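Local coordinates for odorant-binding protein 1F (Rattus norvegicus, PDB 3FIQ) that binds small odorant molecules of many kinds, probably carrying them in the nasal epithelium, as a secreted lipocalin, at residues A[26-31]-A[102-107]; A[40-45]-A[51-56]; A[77-80]-A[86-89]; A[95-100]-A[122-127]; A[134-137]-A[142-145]. All coordinates share one frame; numbering follows the deposited sequence. Where two conformers were deposited one is given.

How the contacts relate
From the N terminus, contact 1 opens in the long loop after strand 14-23 and closes, more than seventy residues later, at the end of strand 97-105. Two hairpins form and close within that span: contact 2 pairs strands 38-44 and 50-59, and contact 3 pairs strands 78-81 and 85-93. Contact 4 crosses contact 1, because residues 95-100 fall before its close and 122-127 after it; it joins the barrel wall to the start of helix 126-138. Contact 5 follows last, between that helix and the chain beyond. Contacts 2, 3 and 4 meet through Leu51, Ile53, Met42, Phe88 and Phe100, and contacts 4 and 5 through Phe99 and Leu135.

Contact 1. Residues A[26-31]-A[102-107]; sequences VEKVAE and NVNVDE
Lys28 and Asn104 are the closest residues along the two backbones, yet their CA atoms stand 9.7 Å apart, so side chains must span the interval. In this lipocalin barrel, residues 26-31 belong to the long loop that follows strand 14-23, and residues 102-107 run off the end of strand 97-105 into the next turn; the contact ties the two where they meet at the end of the barrel. Only 92 Å² is buried, which marks a polar bridge and not a packed interface. Lys28 bends at its second torsion (chi2 -73°) and is straight from there on, reaching across at about a right angle to the side chain of Asp106. Its NZ forms a salt bridge with Asp106 OD2 at 2.7 Å, on the anti lone pair of that oxygen, the one turned away from OD1. The other oxygen, OD1, is taken by Ser108 OG and Lys110 N, so both ends of the carboxylate are engaged and its rotation is fixed. Asn104 is too far for a direct bond, and its ND2 is committed to Asn86 OD1 and Ser83 O. Instead water 1 accepts from Lys28 NZ at 2.8 Å and donates to Asn104 OD1 at 2.8 Å.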
# COMPACT_ATOMS: atom_id res chain seq x y z
N VAL A 26 -5.35 6.11 12.60
CA VAL A 26 -4.29 5.15 12.90
C VAL A 26 -4.81 3.75 13.15
O VAL A 26 -4.10 2.77 12.89
CB VAL A 26 -3.40 5.61 14.12
CG1 VAL A 26 -4.13 5.58 15.35
CG2 VAL A 26 -2.14 4.79 14.19
N GLU A 27 -6.03 3.62 13.68
CA GLU A 27 -6.59 2.32 13.94
C GLU A 27 -6.67 1.50 12.68
O GLU A 27 -6.67 0.27 12.73
CB GLU A 27 -7.95 2.43 14.60
CG GLU A 27 -9.03 2.89 13.76
CD GLU A 27 -9.12 4.41 13.59
OE1 GLU A 27 -8.31 5.24 14.16
OE2 GLU A 27 -10.13 4.71 12.92
N LYS A 28 -6.72 2.15 11.50
CA LYS A 28 -6.86 1.40 10.27
C LYS A 28 -5.56 0.72 9.91
O LYS A 28 -5.62 -0.27 9.16
CB LYS A 28 -7.22 2.34 9.13
CG LYS A 28 -8.62 2.91 9.24
CD LYS A 28 -9.67 1.96 8.93
CE LYS A 28 -11.05 2.59 8.93
NZ LYS A 28 -12.05 1.54 8.65
N VAL A 29 -4.41 1.20 10.39
CA VAL A 29 -3.12 0.65 9.98
C VAL A 29 -2.26 0.08 11.07
O VAL A 29 -1.24 -0.54 10.79
CB VAL A 29 -2.32 1.69 9.13
CG1 VAL A 29 -3.05 1.98 7.86
CG2 VAL A 29 -2.02 2.95 9.93
N ALA A 30 -2.63 0.33 12.33
CA ALA A 30 -2.01 -0.31 13.50
C ALA A 30 -2.38 -1.78 13.52
O ALA A 30 -3.18 -2.26 12.73
CB ALA A 30 -2.59 0.34 14.74
N GLU A 31 -1.79 -2.48 14.47
CA GLU A 31 -2.10 -3.88 14.64
C GLU A 31 -3.60 -4.11 14.57
O GLU A 31 -4.37 -3.40 15.18
CB GLU A 31 -1.57 -4.39 15.94
CG GLU A 31 -1.98 -5.88 16.26
CD GLU A 31 -1.06 -6.59 17.24
OE1 GLU A 31 -0.56 -5.93 18.15
OE2 GLU A 31 -0.89 -7.81 17.07
N ASN A 102 -3.46 5.78 -1.12
CA ASN A 102 -4.78 5.18 -1.15
C ASN A 102 -5.77 6.01 -0.31
O ASN A 102 -5.42 6.54 0.72
CB ASN A 102 -4.78 3.75 -0.63
CG ASN A 102 -6.16 3.07 -0.73
OD1 ASN A 102 -6.65 2.43 0.29
ND2 ASN A 102 -6.76 3.13 -1.83
N VAL A 103 -6.98 6.19 -0.84
CA VAL A 103 -8.09 6.71 -0.10
C VAL A 103 -9.05 5.53 0.06
O VAL A 103 -9.53 4.92 -0.93
CB VAL A 103 -8.82 7.86 -0.83
CG1 VAL A 103 -9.98 8.30 0.04
CG2 VAL A 103 -7.78 8.97 -1.04
N ASN A 104 -9.30 5.18 1.29
CA ASN A 104 -10.32 4.14 1.67
C ASN A 104 -11.50 4.78 2.25
O ASN A 104 -11.41 5.64 3.17
CB ASN A 104 -9.70 3.18 2.65
CG ASN A 104 -10.67 2.20 3.25
OD1 ASN A 104 -11.21 2.44 4.32
ND2 ASN A 104 -10.93 1.08 2.55
N VAL A 105 -12.69 4.42 1.71
CA VAL A 105 -13.96 4.83 2.29
C VAL A 105 -14.64 3.63 2.81
O VAL A 105 -15.03 2.74 2.06
CB VAL A 105 -14.83 5.55 1.27
CG1 VAL A 105 -16.12 6.00 1.89
CG2 VAL A 105 -14.03 6.72 0.62
N ASP A 106 -14.68 3.52 4.13
CA ASP A 106 -15.12 2.28 4.74
C ASP A 106 -16.61 2.13 4.68
O ASP A 106 -17.30 3.01 4.18
CB ASP A 106 -14.48 2.04 6.08
CG ASP A 106 -15.11 2.78 7.24
OD1 ASP A 106 -16.21 3.30 7.10
OD2 ASP A 106 -14.47 2.76 8.37
N GLU A 107 -17.09 0.96 5.06
CA GLU A 107 -18.55 0.72 4.95
C GLU A 107 -19.38 1.72 5.70
O GLU A 107 -20.57 1.96 5.38
CB GLU A 107 -18.89 -0.68 5.42
CG GLU A 107 -18.42 -1.77 4.46
CD GLU A 107 -19.10 -3.14 4.71
OE1 GLU A 107 -19.45 -3.47 5.88
OE2 GLU A 107 -19.29 -3.89 3.73
O HOH W 1 -11.35 0.35 6.22

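Contact 2. Residues A[40-45]-A[51-56]; sequences QHMECG and LKIIFN
Met42 and Ile53 lie side by side and point the same way, with Met42 CG 4.0 Å from Ile53 CG1. Leu51 comes in next to them, its CD1 reaching Met42 CB at 4.2 Å. These side chains share the face turned into the barrel, where Met42 also packs on Ile98 and Phe100. On the other face Lys52 curls back over the neighbouring strand: bends at chi2 and chi3 lay its CE 3.4 Å from Glu43 O and bring NZ to Glu50 O and to water 3, which donates only weakly to Glu43 OE2. The charged ends of Glu43 and Lys52 do not touch, OE2 of Glu43 standing 5.1 Å from NZ of Lys52. The two strands form an antiparallel hairpin of the lipocalin calyx, their axes 4.6 Å apart at 167°, and the disulfide from Cys44 to Cys48 braces its turn. His41-Ile54 and Glu43-Lys52 are hydrogen-bonded pairs. A classic beta bulge interrupts the register, for Gln40 N and His41 N both donate to Ile54 O, at 2.8 and 3.1 Å and from the same face of its plane. Within the bulge, Gln40 extends with CG anti to the backbone N (chi1 -176°); its OE1 passes 3.7 Å from Ile54 CG2 while NE2 bonds to Asn156 OD1. Water 2 sits in the plane of the His41 ring at ND1 and donates to Lys52 O.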
# COMPACT_ATOMS: atom_id res chain seq x y z
N GLN A 40 2.51 -9.22 -0.55
CA GLN A 40 3.24 -10.38 -1.01
C GLN A 40 3.60 -10.34 -2.48
O GLN A 40 4.71 -10.76 -2.88
CB GLN A 40 2.42 -11.62 -0.67
CG GLN A 40 3.14 -12.94 -1.01
CD GLN A 40 2.36 -14.12 -0.51
OE1 GLN A 40 1.58 -14.74 -1.25
NE2 GLN A 40 2.57 -14.43 0.75
N HIS A 41 2.68 -9.92 -3.35
CA HIS A 41 2.89 -10.05 -4.79
C HIS A 41 2.01 -9.11 -5.54
O HIS A 41 0.90 -8.81 -5.08
CB HIS A 41 2.56 -11.51 -5.22
CG HIS A 41 3.05 -11.91 -6.58
ND1 HIS A 41 2.27 -11.74 -7.71
CD2 HIS A 41 4.24 -12.45 -7.01
CE1 HIS A 41 2.97 -12.16 -8.77
NE2 HIS A 41 4.13 -12.62 -8.37
N MET A 42 2.49 -8.65 -6.70
CA MET A 42 1.68 -7.86 -7.64
C MET A 42 1.80 -8.41 -9.01
O MET A 42 2.88 -8.91 -9.44
CB MET A 42 2.12 -6.41 -7.61
CG MET A 42 1.91 -5.72 -6.30
SD MET A 42 1.86 -3.90 -6.32
CE MET A 42 3.58 -3.54 -6.56
N GLU A 43 0.70 -8.33 -9.77
CA GLU A 43 0.75 -8.78 -11.14
C GLU A 43 -0.23 -8.03 -12.00
O GLU A 43 -1.40 -7.94 -11.66
CB GLU A 43 0.44 -10.26 -11.21
CG GLU A 43 0.43 -10.85 -12.57
CD GLU A 43 -0.20 -12.24 -12.59
OE1 GLU A 43 -0.70 -12.73 -11.54
OE2 GLU A 43 -0.24 -12.82 -13.68
N CYS A 44 0.21 -7.46 -13.13
CA CYS A 44 -0.76 -6.96 -14.08
C CYS A 44 -0.38 -7.37 -15.49
O CYS A 44 0.73 -7.88 -15.71
CB CYS A 44 -0.95 -5.46 -14.02
SG CYS A 44 0.62 -4.45 -13.98
N GLY A 45 -1.28 -7.10 -16.44
CA GLY A 45 -1.09 -7.45 -17.83
C GLY A 45 -1.05 -6.22 -18.68
O GLY A 45 -0.78 -5.14 -18.20
N LEU A 51 -4.74 -4.88 -12.02
CA LEU A 51 -3.60 -5.08 -11.10
C LEU A 51 -4.02 -5.94 -9.95
O LEU A 51 -4.76 -5.50 -9.05
CB LEU A 51 -3.10 -3.71 -10.59
CG LEU A 51 -2.00 -3.70 -9.53
CD1 LEU A 51 -0.76 -4.39 -9.97
CD2 LEU A 51 -1.64 -2.24 -9.24
N LYS A 52 -3.49 -7.17 -9.93
CA LYS A 52 -3.78 -8.08 -8.84
C LYS A 52 -2.76 -7.94 -7.75
O LYS A 52 -1.55 -8.11 -8.00
CB LYS A 52 -3.72 -9.51 -9.39
CG LYS A 52 -4.97 -9.99 -10.14
CD LYS A 52 -5.04 -9.54 -11.53
CE LYS A 52 -3.88 -10.08 -12.41
NZ LYS A 52 -4.03 -9.35 -13.70
N ILE A 53 -3.20 -7.65 -6.54
CA ILE A 53 -2.29 -7.53 -5.41
C ILE A 53 -2.67 -8.59 -4.40
O ILE A 53 -3.78 -8.65 -3.95
CB ILE A 53 -2.39 -6.13 -4.80
CG1 ILE A 53 -2.04 -5.04 -5.83
CG2 ILE A 53 -1.48 -6.06 -3.58
CD1 ILE A 53 -2.23 -3.63 -5.26
N ILE A 54 -1.69 -9.42 -4.02
CA ILE A 54 -1.89 -10.44 -2.97
C ILE A 54 -1.18 -9.87 -1.74
O ILE A 54 -0.02 -9.39 -1.82
CB ILE A 54 -1.28 -11.78 -3.36
CG1 ILE A 54 -2.05 -12.33 -4.57
CG2 ILE A 54 -1.35 -12.76 -2.18
CD1 ILE A 54 -1.39 -13.57 -5.21
N PHE A 55 -1.87 -9.90 -0.61
CA PHE A 55 -1.32 -9.41 0.65
C PHE A 55 -1.87 -10.21 1.81
O PHE A 55 -2.85 -10.92 1.66
CB PHE A 55 -1.65 -7.92 0.85
CG PHE A 55 -3.09 -7.57 0.96
CD1 PHE A 55 -3.80 -7.22 -0.18
CD2 PHE A 55 -3.73 -7.46 2.20
CE1 PHE A 55 -5.17 -6.84 -0.07
CE2 PHE A 55 -5.04 -7.02 2.28
CZ PHE A 55 -5.78 -6.74 1.15
N ASN A 56 -1.18 -10.16 2.92
CA ASN A 56 -1.66 -10.77 4.15
C ASN A 56 -2.05 -9.72 5.14
O ASN A 56 -1.47 -8.64 5.21
CB ASN A 56 -0.60 -11.73 4.79
CG ASN A 56 -0.55 -13.02 4.05
OD1 ASN A 56 -1.43 -13.89 4.25
ND2 ASN A 56 0.39 -13.14 3.17
O HOH W 2 -0.48 -10.85 -7.54
O HOH W 3 -2.11 -10.53 -15.34

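Contact 3. Residues A[77-80]-A[86-89]; sequences RYTT and NYFH
The guanidinium of Arg77 lies flat on the His89 ring, with planes 18° apart and CZ 3.7 Å above the ring, over its centre. NH2 overhangs toward CE1. The two side chains run alongside each other in the same direction. A second flat group, the Phe88 ring, carries the CB of Tyr78 on one face: this CH-pi contact has CB 3.5 Å from the Phe88 centroid, and at the rim of the same ring, near its plane, Thr80 CG2 stands 4.0 Å from CE1. The Phe88 torsion (chi1 69°), with CG between the backbone N and the carbonyl carbon, swings the ring across to the other strand and under Tyr78. The Tyr78 and Phe88 rings are nearly parallel but slid apart, centroids 5.2 Å from each other, so they hardly overlap; Phe88 O lies in plane at the edge of the tyrosine ring. Backbone pairing supports this arrangement. Residues 77-80 and 86-89 are the two arms of an antiparallel beta hairpin in the lipocalin barrel, in which Tyr78-Phe88 and Thr80-Asn86 are hydrogen-bonded pairs and Thr79-Tyr87 a non-hydrogen-bonded one. Phe88 faces inward, against Leu51 and Ile53, whereas Thr79 CG2 meets Tyr87 CD2 on the opposite face. Near the turn, Thr80 O is gripped twice: Asn86 N donates at 2.8 Å, nearly in line with the carbonyl, and Asn86 ND2 at 3.0 Å from above its plane. The same ND2 also bonds Tyr82 O across the turn.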
# COMPACT_ATOMS: atom_id res chain seq x y z
N ARG A 77 -5.95 6.55 -11.30
CA ARG A 77 -6.31 5.84 -10.12
C ARG A 77 -6.72 4.40 -10.49
O ARG A 77 -7.24 4.11 -11.55
CB ARG A 77 -7.42 6.51 -9.37
CG ARG A 77 -7.05 7.61 -8.46
CD ARG A 77 -6.23 8.65 -9.15
NE ARG A 77 -6.07 9.71 -8.16
CZ ARG A 77 -5.35 10.81 -8.34
NH1 ARG A 77 -4.75 11.01 -9.48
NH2 ARG A 77 -5.29 11.71 -7.36
N TYR A 78 -6.40 3.49 -9.58
CA TYR A 78 -7.04 2.17 -9.57
C TYR A 78 -8.15 2.17 -8.51
O TYR A 78 -7.99 2.75 -7.42
CB TYR A 78 -5.97 1.15 -9.11
CG TYR A 78 -4.94 0.92 -10.14
CD1 TYR A 78 -3.80 1.69 -10.22
CD2 TYR A 78 -5.08 -0.14 -11.04
CE1 TYR A 78 -2.87 1.47 -11.24
CE2 TYR A 78 -4.13 -0.39 -12.03
CZ TYR A 78 -3.06 0.44 -12.14
OH TYR A 78 -2.10 0.22 -13.12
N THR A 79 -9.25 1.49 -8.79
CA THR A 79 -10.27 1.23 -7.78
C THR A 79 -10.30 -0.26 -7.43
O THR A 79 -10.10 -1.12 -8.26
CB THR A 79 -11.70 1.69 -8.28
OG1 THR A 79 -11.97 1.07 -9.50
CG2 THR A 79 -11.78 3.17 -8.36
N THR A 80 -10.63 -0.49 -6.18
CA THR A 80 -10.96 -1.84 -5.72
C THR A 80 -11.77 -1.74 -4.43
O THR A 80 -11.63 -0.86 -3.61
CB THR A 80 -9.70 -2.74 -5.50
OG1 THR A 80 -10.14 -4.10 -5.33
CG2 THR A 80 -8.86 -2.25 -4.35
N ASN A 86 -11.71 1.66 -2.40
CA ASN A 86 -10.37 2.20 -2.42
C ASN A 86 -10.10 2.82 -3.78
O ASN A 86 -10.46 2.26 -4.80
CB ASN A 86 -9.34 1.07 -2.13
CG ASN A 86 -9.62 0.44 -0.81
OD1 ASN A 86 -9.16 0.89 0.22
ND2 ASN A 86 -10.43 -0.65 -0.84
N TYR A 87 -9.37 3.90 -3.71
CA TYR A 87 -8.88 4.67 -4.82
C TYR A 87 -7.36 4.88 -4.60
O TYR A 87 -6.94 5.63 -3.72
CB TYR A 87 -9.56 6.01 -4.86
CG TYR A 87 -11.04 5.98 -4.79
CD1 TYR A 87 -11.71 6.01 -3.59
CD2 TYR A 87 -11.79 6.01 -5.94
CE1 TYR A 87 -13.07 6.00 -3.52
CE2 TYR A 87 -13.18 5.96 -5.92
CZ TYR A 87 -13.82 5.97 -4.69
OH TYR A 87 -15.16 5.96 -4.59
N PHE A 88 -6.54 4.17 -5.39
CA PHE A 88 -5.11 4.23 -5.18
C PHE A 88 -4.31 4.57 -6.40
O PHE A 88 -4.72 4.33 -7.52
CB PHE A 88 -4.62 2.96 -4.46
CG PHE A 88 -4.65 1.69 -5.24
CD1 PHE A 88 -5.74 0.82 -5.19
CD2 PHE A 88 -3.53 1.34 -5.99
CE1 PHE A 88 -5.71 -0.38 -5.88
CE2 PHE A 88 -3.52 0.13 -6.68
CZ PHE A 88 -4.56 -0.72 -6.59
N HIS A 89 -3.15 5.19 -6.19
CA HIS A 89 -2.29 5.55 -7.31
C HIS A 89 -0.84 5.62 -6.85
O HIS A 89 -0.56 5.59 -5.66
CB HIS A 89 -2.78 6.86 -8.00
CG HIS A 89 -2.62 8.12 -7.20
ND1 HIS A 89 -3.43 8.46 -6.14
CD2 HIS A 89 -1.77 9.16 -7.35
CE1 HIS A 89 -3.07 9.64 -5.66
NE2 HIS A 89 -2.05 10.07 -6.36

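Contact 4. Residues A[95-100]-A[122-127]; sequences DDIIFF and EDLNKA
Ile97 and Leu124 carry this contact through apolar packing, and a single methyl does most of the work. Leu124 CD2 fits against the branched end of Ile97, 3.7 Å from CD1, 4.0 Å from CG2 and 4.1 Å from CG1, so the methyl touches both branches of the isoleucine. The second torsion of Ile97 (chi2 -69°) turns CD1 back so that it lies between CA and CG2, giving the compact surface that CD2 meets. The same CD2 also reaches Phe99, lying near the ring plane at its edge, 4.3 Å from CE1. The ring of Phe99 is turned so that its CA lies almost in the ring plane (chi2 5°), and one of its faces takes part in a cation-pi interaction with Lys92. The CA atoms of Ile97 and Leu124 remain 8.1 Å apart and the buried area is 124 Å², a modest patch, though Ile97, Phe99 and Leu124 are all buried.

Polar groups take no part across the interface: no hydrogen bond links the two segments. They act within each side or through Arg121: Asn125 holds the N-cap position, its OD1 accepting from Gln128 N, and Arg121 makes a salt bridge with Asp123 and a long, weak ion pair with Asp96.

In the lipocalin fold a helix packs on the outside of the barrel, and here strand 97-105 supplies part of that seat. Ile97 also touches Leu19 and Gln128, Phe99 touches Glu131 and Leu135, and Leu124 rests on Tyr20 of strand 14-23, while the alternate residues Ile98 and Phe100 turn into the barrel toward Met42.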
# COMPACT_ATOMS: atom_id res chain seq x y z
N ASP A 95 13.06 1.27 -9.07
CA ASP A 95 12.97 -0.14 -9.44
C ASP A 95 12.62 -1.03 -8.24
O ASP A 95 12.00 -2.09 -8.43
CB ASP A 95 14.23 -0.65 -10.15
CG ASP A 95 15.43 -0.64 -9.26
OD1 ASP A 95 15.90 0.47 -8.97
OD2 ASP A 95 15.90 -1.73 -8.86
N ASP A 96 12.96 -0.60 -7.02
CA ASP A 96 12.74 -1.48 -5.87
C ASP A 96 11.88 -0.91 -4.74
O ASP A 96 11.70 -1.58 -3.75
CB ASP A 96 14.06 -2.06 -5.33
CG ASP A 96 15.00 -1.00 -4.91
OD1 ASP A 96 14.55 0.14 -4.82
OD2 ASP A 96 16.18 -1.30 -4.68
N ILE A 97 11.28 0.25 -4.95
CA ILE A 97 10.43 0.91 -3.96
C ILE A 97 9.30 1.61 -4.71
O ILE A 97 9.55 2.30 -5.67
CB ILE A 97 11.22 1.94 -3.13
CG1 ILE A 97 12.33 1.28 -2.30
CG2 ILE A 97 10.26 2.78 -2.32
CD1 ILE A 97 11.81 0.43 -1.18
N ILE A 98 8.07 1.46 -4.25
CA ILE A 98 6.89 2.19 -4.70
C ILE A 98 6.21 2.81 -3.54
O ILE A 98 5.96 2.12 -2.54
CB ILE A 98 5.93 1.29 -5.49
CG1 ILE A 98 6.64 0.77 -6.73
CG2 ILE A 98 4.66 2.09 -5.89
CD1 ILE A 98 5.79 -0.20 -7.56
N PHE A 99 5.95 4.11 -3.60
CA PHE A 99 5.02 4.78 -2.69
C PHE A 99 3.61 4.88 -3.28
O PHE A 99 3.46 5.49 -4.34
CB PHE A 99 5.46 6.20 -2.38
CG PHE A 99 6.76 6.36 -1.58
CD1 PHE A 99 7.60 5.29 -1.21
CD2 PHE A 99 7.07 7.61 -1.10
CE1 PHE A 99 8.74 5.52 -0.49
CE2 PHE A 99 8.22 7.83 -0.39
CZ PHE A 99 9.05 6.82 -0.09
N PHE A 100 2.61 4.23 -2.71
CA PHE A 100 1.23 4.31 -3.13
C PHE A 100 0.49 5.25 -2.21
O PHE A 100 0.71 5.30 -1.04
CB PHE A 100 0.53 2.95 -2.98
CG PHE A 100 0.93 1.92 -4.01
CD1 PHE A 100 0.44 1.96 -5.27
CD2 PHE A 100 1.76 0.86 -3.65
CE1 PHE A 100 0.75 0.98 -6.20
CE2 PHE A 100 2.10 -0.12 -4.60
CZ PHE A 100 1.56 -0.03 -5.90
N GLU A 122 14.42 -4.62 2.15
CA GLU A 122 13.87 -4.57 3.50
C GLU A 122 13.85 -3.16 4.07
O GLU A 122 13.17 -2.91 5.06
CB GLU A 122 14.63 -5.51 4.46
CG GLU A 122 15.97 -5.06 4.93
CD GLU A 122 16.39 -5.78 6.21
OE1 GLU A 122 15.76 -6.83 6.52
OE2 GLU A 122 17.33 -5.30 6.89
N ASP A 123 14.61 -2.24 3.51
CA ASP A 123 14.73 -0.88 4.12
C ASP A 123 14.58 0.26 3.13
O ASP A 123 14.95 0.13 1.99
CB ASP A 123 16.09 -0.70 4.82
CG ASP A 123 17.30 -1.17 3.98
OD1 ASP A 123 17.69 -0.53 2.96
OD2 ASP A 123 17.91 -2.20 4.38
N LEU A 124 14.09 1.40 3.62
CA LEU A 124 14.31 2.69 2.98
C LEU A 124 15.64 3.26 3.42
O LEU A 124 16.10 3.08 4.58
CB LEU A 124 13.20 3.69 3.37
CG LEU A 124 11.81 3.34 2.84
CD1 LEU A 124 10.82 4.46 3.28
CD2 LEU A 124 11.83 3.16 1.32
N ASN A 125 16.25 4.06 2.55
CA ASN A 125 17.39 4.85 2.96
C ASN A 125 16.92 6.17 3.65
O ASN A 125 15.73 6.47 3.72
CB ASN A 125 18.36 5.03 1.76
CG ASN A 125 17.79 5.89 0.64
OD1 ASN A 125 17.16 6.91 0.88
ND2 ASN A 125 18.04 5.48 -0.60
N LYS A 126 17.88 6.95 4.15
CA LYS A 126 17.50 8.09 4.95
C LYS A 126 16.77 9.12 4.09
O LYS A 126 15.80 9.72 4.53
CB LYS A 126 18.75 8.74 5.64
CG LYS A 126 18.39 9.98 6.44
CD LYS A 126 19.59 10.58 7.22
CE LYS A 126 20.78 10.90 6.32
NZ LYS A 126 20.43 11.90 5.27
N ALA A 127 17.24 9.33 2.87
CA ALA A 127 16.59 10.23 1.96
C ALA A 127 15.12 9.82 1.66
O ALA A 127 14.23 10.68 1.58
CB ALA A 127 17.40 10.31 0.68

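Contact 5. Residues A[134-137]-A[142-145]; sequences KLAE and PNEN
Ala136 and Asn143 make a small contact between the last turns of helix 126-138 and the chain that leaves it, combining van der Waals packing with a water bridge. No direct hydrogen bond crosses it. The CA atoms of the two residues are 6.4 Å apart, and 141 Å² is buried in all. Ala136 points its methyl at the amide of Asn143, with CB 3.3 Å from OD1, and this buried methyl is the tightest approach. On the amide's other end, ND2 passes 3.8 Å from Glu137 CG. The glutamate and asparagine side chains cross at about a right angle, their carboxylate and amide planes 63° apart, so the flat groups do not stack. Glu137 extends beyond CG and carries its carboxylate out past the amide; OE2 stays 3.9 Å from ND2, and water 4 closes the gap, donating to OE2 and accepting from ND2 at 3.0 Å. The amide also donates from ND2 to Arg133 O, one turn back in the helix, so its NH2 group is held by both the helix backbone and the water.

Topologically this is the link after the helix of the lipocalin fold, where the chain turns back to strand 147-148, which pairs with strand 14-23. Residues 143-145 form a short 3-10 turn, with Asn145 N bonded to Pro142 O at 3.1 Å. Asn143 O takes a bond from Thr146 OG1. Asn145 ND2 reaches Ala23 O near the end of strand 14-23, and Val26 of the long loop packs on the same asparagine. On the outer side, Lys134 NZ and Glu137 OE1 form a long salt bridge along the helix.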
# COMPACT_ATOMS: atom_id res chain seq x y z
N LYS A 134 7.79 14.02 4.11
CA LYS A 134 7.36 15.20 3.41
C LYS A 134 6.06 14.95 2.68
O LYS A 134 5.17 15.78 2.72
CB LYS A 134 8.46 15.70 2.48
CG LYS A 134 9.57 16.49 3.19
CD LYS A 134 9.05 17.77 3.90
CE LYS A 134 10.21 18.74 4.29
NZ LYS A 134 9.80 19.87 5.17
N LEU A 135 5.92 13.78 2.08
CA LEU A 135 4.72 13.42 1.37
C LEU A 135 3.51 13.30 2.30
O LEU A 135 2.41 13.75 1.94
CB LEU A 135 4.89 12.09 0.64
CG LEU A 135 5.68 12.31 -0.62
CD1 LEU A 135 6.15 10.89 -1.07
CD2 LEU A 135 4.87 13.06 -1.71
N ALA A 136 3.70 12.68 3.47
CA ALA A 136 2.66 12.56 4.43
C ALA A 136 2.19 14.00 4.77
O ALA A 136 1.01 14.23 4.89
CB ALA A 136 3.16 11.76 5.70
N GLU A 137 3.10 14.93 5.02
CA GLU A 137 2.70 16.32 5.34
C GLU A 137 1.87 16.91 4.23
O GLU A 137 0.84 17.52 4.46
CB GLU A 137 3.94 17.20 5.62
CG GLU A 137 4.56 16.83 6.94
CD GLU A 137 5.98 17.45 7.20
OE1 GLU A 137 6.58 18.09 6.29
OE2 GLU A 137 6.50 17.26 8.35
N PRO A 142 -0.69 12.50 9.50
CA PRO A 142 0.23 12.69 10.61
C PRO A 142 1.37 11.70 10.59
O PRO A 142 1.14 10.50 10.58
CB PRO A 142 -0.67 12.52 11.87
CG PRO A 142 -2.04 12.71 11.39
CD PRO A 142 -2.02 12.12 10.01
N ASN A 143 2.62 12.17 10.60
CA ASN A 143 3.76 11.23 10.60
C ASN A 143 3.87 10.41 11.85
O ASN A 143 4.52 9.33 11.84
CB ASN A 143 5.07 12.00 10.36
CG ASN A 143 5.32 12.23 8.92
OD1 ASN A 143 5.32 11.28 8.12
ND2 ASN A 143 5.50 13.48 8.55
N GLU A 144 3.24 10.86 12.95
CA GLU A 144 3.37 10.08 14.17
C GLU A 144 2.51 8.84 14.10
O GLU A 144 2.62 7.99 14.96
CB GLU A 144 2.98 10.89 15.40
CG GLU A 144 1.59 11.31 15.38
CD GLU A 144 1.36 12.72 14.84
OE1 GLU A 144 2.18 13.25 13.96
OE2 GLU A 144 0.30 13.28 15.31
N ASN A 145 1.68 8.71 13.04
CA ASN A 145 0.95 7.46 12.84
C ASN A 145 1.66 6.41 12.05
O ASN A 145 1.10 5.37 11.74
CB ASN A 145 -0.41 7.73 12.22
CG ASN A 145 -1.30 8.59 13.08
OD1 ASN A 145 -1.03 8.82 14.23
ND2 ASN A 145 -2.37 9.06 12.49
O HOH W 4 5.55 15.89 10.26